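Local coordinates for protein Abbfa_003403 (Acinetobacter baumannii, PDB 4ZXH) that probably assembles a peptide product as a nonribosomal peptide synthetase, with condensation, adenylation, peptidyl carrier and thioesterase domains joined in one chain, at residues 478-486 / 642-653. Sequence-based numbering, arbitrary orientation.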
ATOM      1  N   TYR A 478       5.783  47.569  -0.295  1.00 51.04           N
ATOM      2  CA  TYR A 478       7.126  47.084   0.011  1.00 47.97           C
ATOM      3  C   TYR A 478       8.084  47.189  -1.172  1.00 54.17           C
ATOM      4  O   TYR A 478       9.261  47.494  -1.003  1.00 59.97           O
ATOM      5  CB  TYR A 478       7.087  45.628   0.476  1.00 52.00           C
ATOM      6  CG  TYR A 478       6.513  45.377   1.854  1.00 55.06           C
ATOM      7  CD1 TYR A 478       6.199  46.424   2.717  1.00 57.41           C
ATOM      8  CD2 TYR A 478       6.300  44.072   2.299  1.00 56.70           C
ATOM      9  CE1 TYR A 478       5.673  46.169   3.994  1.00 56.41           C
ATOM     10  CE2 TYR A 478       5.783  43.807   3.568  1.00 57.45           C
ATOM     11  CZ  TYR A 478       5.470  44.855   4.409  1.00 57.67           C
ATOM     12  OH  TYR A 478       4.957  44.578   5.661  1.00 53.42           O
ATOM     13  N   ALA A 479       7.590  46.931  -2.376  1.00 54.17           N
ATOM     14  CA  ALA A 479       8.459  46.939  -3.549  1.00 48.93           C
ATOM     15  C   ALA A 479       8.949  48.344  -3.915  1.00 52.22           C
ATOM     16  O   ALA A 479       9.760  48.499  -4.824  1.00 61.52           O
ATOM     17  CB  ALA A 479       7.744  46.312  -4.729  1.00 47.60           C
ATOM     18  N   GLN A 480       8.470  49.363  -3.209  1.00 50.57           N
ATOM     19  CA  GLN A 480       8.858  50.740  -3.511  1.00 55.87           C
ATOM     20  C   GLN A 480       9.857  51.269  -2.491  1.00 56.52           C
ATOM     21  O   GLN A 480      10.359  52.390  -2.618  1.00 53.38           O
ATOM     22  CB  GLN A 480       7.636  51.648  -3.559  1.00 62.38           C
ATOM     23  CG  GLN A 480       6.597  51.213  -4.552  1.00 68.43           C
ATOM     24  CD  GLN A 480       5.503  52.236  -4.691  1.00 95.94           C
ATOM     25  OE1 GLN A 480       5.152  52.924  -3.730  1.00105.83           O
ATOM     26  NE2 GLN A 480       4.968  52.367  -5.899  1.00104.88           N
ATOM     27  N   HIS A 481      10.140  50.449  -1.484  1.00 53.08           N
ATOM     28  CA  HIS A 481      11.126  50.785  -0.465  1.00 50.00           C
ATOM     29  C   HIS A 481      12.562  50.741  -0.969  1.00 52.23           C
ATOM     30  O   HIS A 481      12.852  50.230  -2.055  1.00 48.87           O
ATOM     31  CB  HIS A 481      10.989  49.845   0.723  1.00 51.78           C
ATOM     32  CG  HIS A 481       9.917  50.241   1.683  1.00 57.61           C
ATOM     33  ND1 HIS A 481       8.594  50.355   1.314  1.00 66.33           N
ATOM     34  CD2 HIS A 481       9.963  50.509   3.009  1.00 58.70           C
ATOM     35  CE1 HIS A 481       7.873  50.698   2.366  1.00 67.16           C
ATOM     36  NE2 HIS A 481       8.680  50.799   3.407  1.00 64.20           N
ATOM     37  N   ASP A 482      13.452  51.257  -0.127  1.00 54.49           N
ATOM     38  CA  ASP A 482      14.852  51.480  -0.458  1.00 52.65           C
ATOM     39  C   ASP A 482      15.756  50.650   0.448  1.00 56.84           C
ATOM     40  O   ASP A 482      16.070  51.050   1.565  1.00 51.51           O
ATOM     41  CB  ASP A 482      15.179  52.966  -0.326  1.00 50.93           C
ATOM     42  CG  ASP A 482      16.583  53.297  -0.740  1.00 53.53           C
ATOM     43  OD1 ASP A 482      17.402  52.358  -0.847  1.00 57.02           O
ATOM     44  OD2 ASP A 482      16.870  54.507  -0.962  1.00 57.26           O
ATOM     45  N   LEU A 483      16.196  49.506  -0.062  1.00 47.45           N
ATOM     46  CA  LEU A 483      17.045  48.611   0.702  1.00 44.78           C
ATOM     47  C   LEU A 483      18.334  49.282   1.166  1.00 46.32           C
ATOM     48  O   LEU A 483      18.738  49.110   2.313  1.00 48.01           O
ATOM     49  CB  LEU A 483      17.365  47.369  -0.119  1.00 41.00           C
ATOM     50  CG  LEU A 483      18.329  46.371   0.510  1.00 43.66           C
ATOM     51  CD1 LEU A 483      17.839  45.950   1.879  1.00 50.29           C
ATOM     52  CD2 LEU A 483      18.448  45.159  -0.388  1.00 43.28           C
ATOM     53  N   PHE A 484      18.963  50.056   0.286  1.00 47.76           N
ATOM     54  CA  PHE A 484      20.261  50.664   0.590  1.00 39.98           C
ATOM     55  C   PHE A 484      20.159  51.633   1.759  1.00 37.82           C
ATOM     56  O   PHE A 484      20.988  51.623   2.667  1.00 46.21           O
ATOM     57  CB  PHE A 484      20.809  51.398  -0.636  1.00 40.61           C
ATOM     58  CG  PHE A 484      22.279  51.715  -0.553  1.00 44.48           C
ATOM     59  CD1 PHE A 484      23.147  50.883   0.136  1.00 48.34           C
ATOM     60  CD2 PHE A 484      22.795  52.841  -1.182  1.00 44.17           C
ATOM     61  CE1 PHE A 484      24.508  51.164   0.195  1.00 48.13           C
ATOM     62  CE2 PHE A 484      24.149  53.130  -1.132  1.00 42.83           C
ATOM     63  CZ  PHE A 484      25.008  52.288  -0.444  1.00 48.10           C
ATOM     64  N   ALA A 485      19.137  52.476   1.719  1.00 41.08           N
ATOM     65  CA  ALA A 485      18.917  53.474   2.755  1.00 49.30           C
ATOM     66  C   ALA A 485      18.745  52.808   4.117  1.00 50.50           C
ATOM     67  O   ALA A 485      19.258  53.294   5.119  1.00 60.98           O
ATOM     68  CB  ALA A 485      17.709  54.325   2.420  1.00 38.47           C
ATOM     69  N   MET A 486      18.033  51.687   4.138  1.00 40.33           N
ATOM     70  CA  MET A 486      17.827  50.927   5.360  1.00 45.12           C
ATOM     71  C   MET A 486      19.147  50.454   5.964  1.00 52.74           C
ATOM     72  O   MET A 486      19.346  50.534   7.179  1.00 64.56           O
ATOM     73  CB  MET A 486      16.932  49.721   5.098  1.00 43.70           C
ATOM     74  CG  MET A 486      15.503  50.047   4.723  1.00 37.89           C
ATOM     75  SD  MET A 486      14.495  48.546   4.749  1.00 51.93           S
ATOM     76  CE  MET A 486      14.452  48.225   6.512  1.00 45.01           C
ATOM     77  N   PRO A 642      13.379  45.966  -6.764  1.00 46.12           N
ATOM     78  CA  PRO A 642      12.052  45.938  -6.122  1.00 49.42           C
ATOM     79  C   PRO A 642      11.604  44.547  -5.605  1.00 41.81           C
ATOM     80  O   PRO A 642      11.113  44.490  -4.481  1.00 42.76           O
ATOM     81  CB  PRO A 642      11.130  46.448  -7.231  1.00 29.67           C
ATOM     82  CG  PRO A 642      11.998  47.406  -7.999  1.00 29.53           C
ATOM     83  CD  PRO A 642      13.395  46.851  -7.952  1.00 27.89           C
ATOM     84  N   SER A 643      11.789  43.467  -6.370  1.00 34.84           N
ATOM     85  CA  SER A 643      11.465  42.106  -5.886  1.00 36.25           C
ATOM     86  C   SER A 643      12.157  41.803  -4.567  1.00 38.07           C
ATOM     87  O   SER A 643      11.528  41.352  -3.625  1.00 46.34           O
ATOM     88  CB  SER A 643      11.884  41.013  -6.885  1.00 42.11           C
ATOM     89  OG  SER A 643      11.728  41.418  -8.236  1.00 64.41           O
ATOM     90  N   ILE A 644      13.467  42.036  -4.529  1.00 34.91           N
ATOM     91  CA  ILE A 644      14.290  41.703  -3.379  1.00 33.29           C
ATOM     92  C   ILE A 644      13.767  42.366  -2.117  1.00 33.05           C
ATOM     93  O   ILE A 644      13.577  41.703  -1.106  1.00 33.03           O
ATOM     94  CB  ILE A 644      15.766  42.118  -3.595  1.00 36.01           C
ATOM     95  CG1 ILE A 644      16.375  41.302  -4.720  1.00 34.19           C
ATOM     96  CG2 ILE A 644      16.605  41.934  -2.313  1.00 24.51           C
ATOM     97  CD1 ILE A 644      17.813  41.574  -4.912  1.00 32.66           C
ATOM     98  N   ILE A 645      13.525  43.669  -2.180  1.00 32.67           N
ATOM     99  CA  ILE A 645      13.150  44.402  -0.989  1.00 29.11           C
ATOM    100  C   ILE A 645      11.723  43.982  -0.560  1.00 38.47           C
ATOM    101  O   ILE A 645      11.439  43.848   0.631  1.00 45.48           O
ATOM    102  CB  ILE A 645      13.291  45.948  -1.210  1.00 30.05           C
ATOM    103  CG1 ILE A 645      12.964  46.713   0.074  1.00 36.16           C
ATOM    104  CG2 ILE A 645      12.484  46.455  -2.418  1.00 30.36           C
ATOM    105  CD1 ILE A 645      14.004  46.496   1.154  1.00 39.60           C
ATOM    106  N   ASN A 646      10.845  43.730  -1.527  1.00 33.06           N
ATOM    107  CA  ASN A 646       9.547  43.141  -1.231  1.00 36.50           C
ATOM    108  C   ASN A 646       9.681  41.835  -0.460  1.00 41.45           C
ATOM    109  O   ASN A 646       8.984  41.607   0.525  1.00 44.72           O
ATOM    110  CB  ASN A 646       8.764  42.879  -2.513  1.00 38.60           C
ATOM    111  CG  ASN A 646       7.409  42.258  -2.243  1.00 44.55           C
ATOM    112  OD1 ASN A 646       6.483  42.918  -1.774  1.00 41.04           O
ATOM    113  ND2 ASN A 646       7.303  40.964  -2.499  1.00 46.24           N
ATOM    114  N   PHE A 647      10.576  40.975  -0.926  1.00 34.27           N
ATOM    115  CA  PHE A 647      10.831  39.707  -0.270  1.00 35.24           C
ATOM    116  C   PHE A 647      11.340  39.885   1.158  1.00 38.20           C
ATOM    117  O   PHE A 647      10.780  39.331   2.094  1.00 41.38           O
ATOM    118  CB  PHE A 647      11.836  38.894  -1.082  1.00 34.92           C
ATOM    119  CG  PHE A 647      12.468  37.765  -0.313  1.00 37.46           C
ATOM    120  CD1 PHE A 647      11.739  36.631   0.006  1.00 34.82           C
ATOM    121  CD2 PHE A 647      13.799  37.835   0.078  1.00 35.14           C
ATOM    122  CE1 PHE A 647      12.320  35.596   0.698  1.00 36.84           C
ATOM    123  CE2 PHE A 647      14.383  36.803   0.777  1.00 35.46           C
ATOM    124  CZ  PHE A 647      13.642  35.689   1.094  1.00 37.33           C
ATOM    125  N   LEU A 648      12.405  40.662   1.304  1.00 38.85           N
ATOM    126  CA  LEU A 648      13.061  40.866   2.587  1.00 39.83           C
ATOM    127  C   LEU A 648      12.115  41.425   3.631  1.00 42.40           C
ATOM    128  O   LEU A 648      12.069  40.918   4.755  1.00 49.66           O
ATOM    129  CB  LEU A 648      14.271  41.793   2.420  1.00 41.33           C
ATOM    130  CG  LEU A 648      15.432  41.067   1.737  1.00 36.42           C
ATOM    131  CD1 LEU A 648      16.544  42.015   1.339  1.00 33.66           C
ATOM    132  CD2 LEU A 648      15.943  39.982   2.663  1.00 36.38           C
ATOM    133  N   LEU A 649      11.358  42.455   3.262  1.00 39.13           N
ATOM    134  CA  LEU A 649      10.398  43.056   4.193  1.00 39.91           C
ATOM    135  C   LEU A 649       9.303  42.070   4.582  1.00 43.19           C
ATOM    136  O   LEU A 649       8.883  42.013   5.738  1.00 47.99           O
ATOM    137  CB  LEU A 649       9.773  44.315   3.595  1.00 38.27           C
ATOM    138  CG  LEU A 649      10.678  45.541   3.468  1.00 40.60           C
ATOM    139  CD1 LEU A 649       9.888  46.706   2.924  1.00 41.35           C
ATOM    140  CD2 LEU A 649      11.294  45.883   4.817  1.00 42.60           C
ATOM    141  N   SER A 650       8.843  41.295   3.606  1.00 43.08           N
ATOM    142  CA  SER A 650       7.810  40.292   3.830  1.00 43.57           C
ATOM    143  C   SER A 650       8.322  39.256   4.821  1.00 45.85           C
ATOM    144  O   SER A 650       7.607  38.813   5.720  1.00 51.80           O
ATOM    145  CB  SER A 650       7.423  39.619   2.513  1.00 44.61           C
ATOM    146  OG  SER A 650       6.104  39.105   2.538  1.00 48.78           O
ATOM    147  N   MET A 651       9.581  38.886   4.653  1.00 40.78           N
ATOM    148  CA  MET A 651      10.184  37.887   5.507  1.00 43.33           C
ATOM    149  C   MET A 651      10.330  38.430   6.915  1.00 50.75           C
ATOM    150  O   MET A 651      10.147  37.695   7.893  1.00 52.00           O
ATOM    151  CB  MET A 651      11.533  37.442   4.939  1.00 35.60           C
ATOM    152  CG  MET A 651      11.383  36.301   3.939  1.00 37.68           C
ATOM    153  SD  MET A 651      10.617  34.799   4.650  1.00 41.14           S
ATOM    154  CE  MET A 651       9.429  34.489   3.392  1.00 30.31           C
ATOM    155  N   ASN A 652      10.616  39.725   7.025  1.00 45.93           N
ATOM    156  CA  ASN A 652      10.770  40.311   8.344  1.00 43.08           C
ATOM    157  C   ASN A 652       9.497  40.277   9.176  1.00 50.32           C
ATOM    158  O   ASN A 652       9.584  40.214  10.396  1.00 59.20           O
ATOM    159  CB  ASN A 652      11.256  41.747   8.260  1.00 38.59           C
ATOM    160  CG  ASN A 652      11.501  42.338   9.631  1.00 48.08           C
ATOM    161  OD1 ASN A 652      12.401  41.887  10.347  1.00 55.88           O
ATOM    162  ND2 ASN A 652      10.685  43.325  10.023  1.00 44.23           N
ATOM    163  N   ASP A 653       8.329  40.333   8.525  1.00 54.03           N
ATOM    164  CA  ASP A 653       7.028  40.252   9.220  1.00 56.29           C
ATOM    165  C   ASP A 653       6.935  38.955  10.017  1.00 56.46           C
ATOM    166  O   ASP A 653       6.391  38.919  11.121  1.00 58.24           O
ATOM    167  CB  ASP A 653       5.855  40.313   8.230  1.00 53.86           C
ATOM    168  CG  ASP A 653       5.637  41.702   7.646  1.00 56.07           C
ATOM    169  OD1 ASP A 653       6.041  42.702   8.280  1.00 55.38           O
ATOM    170  OD2 ASP A 653       5.047  41.782   6.543  1.00 54.28           O
TER
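L649 packs on two rings of 478-486, meeting the face of each with a different carbon, a worked example of one leucine serving two CH-pi contacts. Its CB sits over one face of the Y478 ring, 3.9 Å from the centroid, while its CD1 covers a face of the H481 imidazole at 4.0 Å from that centroid. CD1 also reaches the rim of the tyrosine, 3.7 Å from Y478 CD1. H481 is held from its own side as well, because its ND1 is hydrogen-bonded to the carbonyl of D477.

The polar link is a single hydrogen bond at the far end of the tyrosine: Y478 OH donates to D653 OD2 over 2.9 Å, and OD2 receives it on its syn lone pair. The oxygen lies at the ring edge, in its plane, although the carboxylate itself is turned 50° from the ring. With CG of Y478 anti to its carbonyl carbon (chi1 -72°), the ring runs along the helix past L649 and S650 to D653.

Helix 641-655 belongs to the adenylation domain, of the ANL superfamily, and 478-486 runs across it: a short 3-10 turn, 478-480, is followed after two residues by helix 483-494, whose N-cap is D482, with OD1 accepting from A485 N.

Apolar side chains make up most of the remainder. I645 CD1 rests against L483 CB at 3.7 Å, its CG1 anti to the backbone N (chi1 -177°), and M486 SD touches both this methyl and L649 CD2. Deeper in, L483 CD2 meets I644 CG2 and L648 CD1, with W552 of helix 543-553 touching both L483 and I644. At the other end, A479 CB lies 4.2 Å from P642 CB.

Two oxygens add van der Waals contacts: A479 O with P642 CB, 3.4 Å, and N646 OD1 with Y478 CB. The polar pairing of this amide is with N791, which donates to OD1, and A790 O, which accepts from ND2.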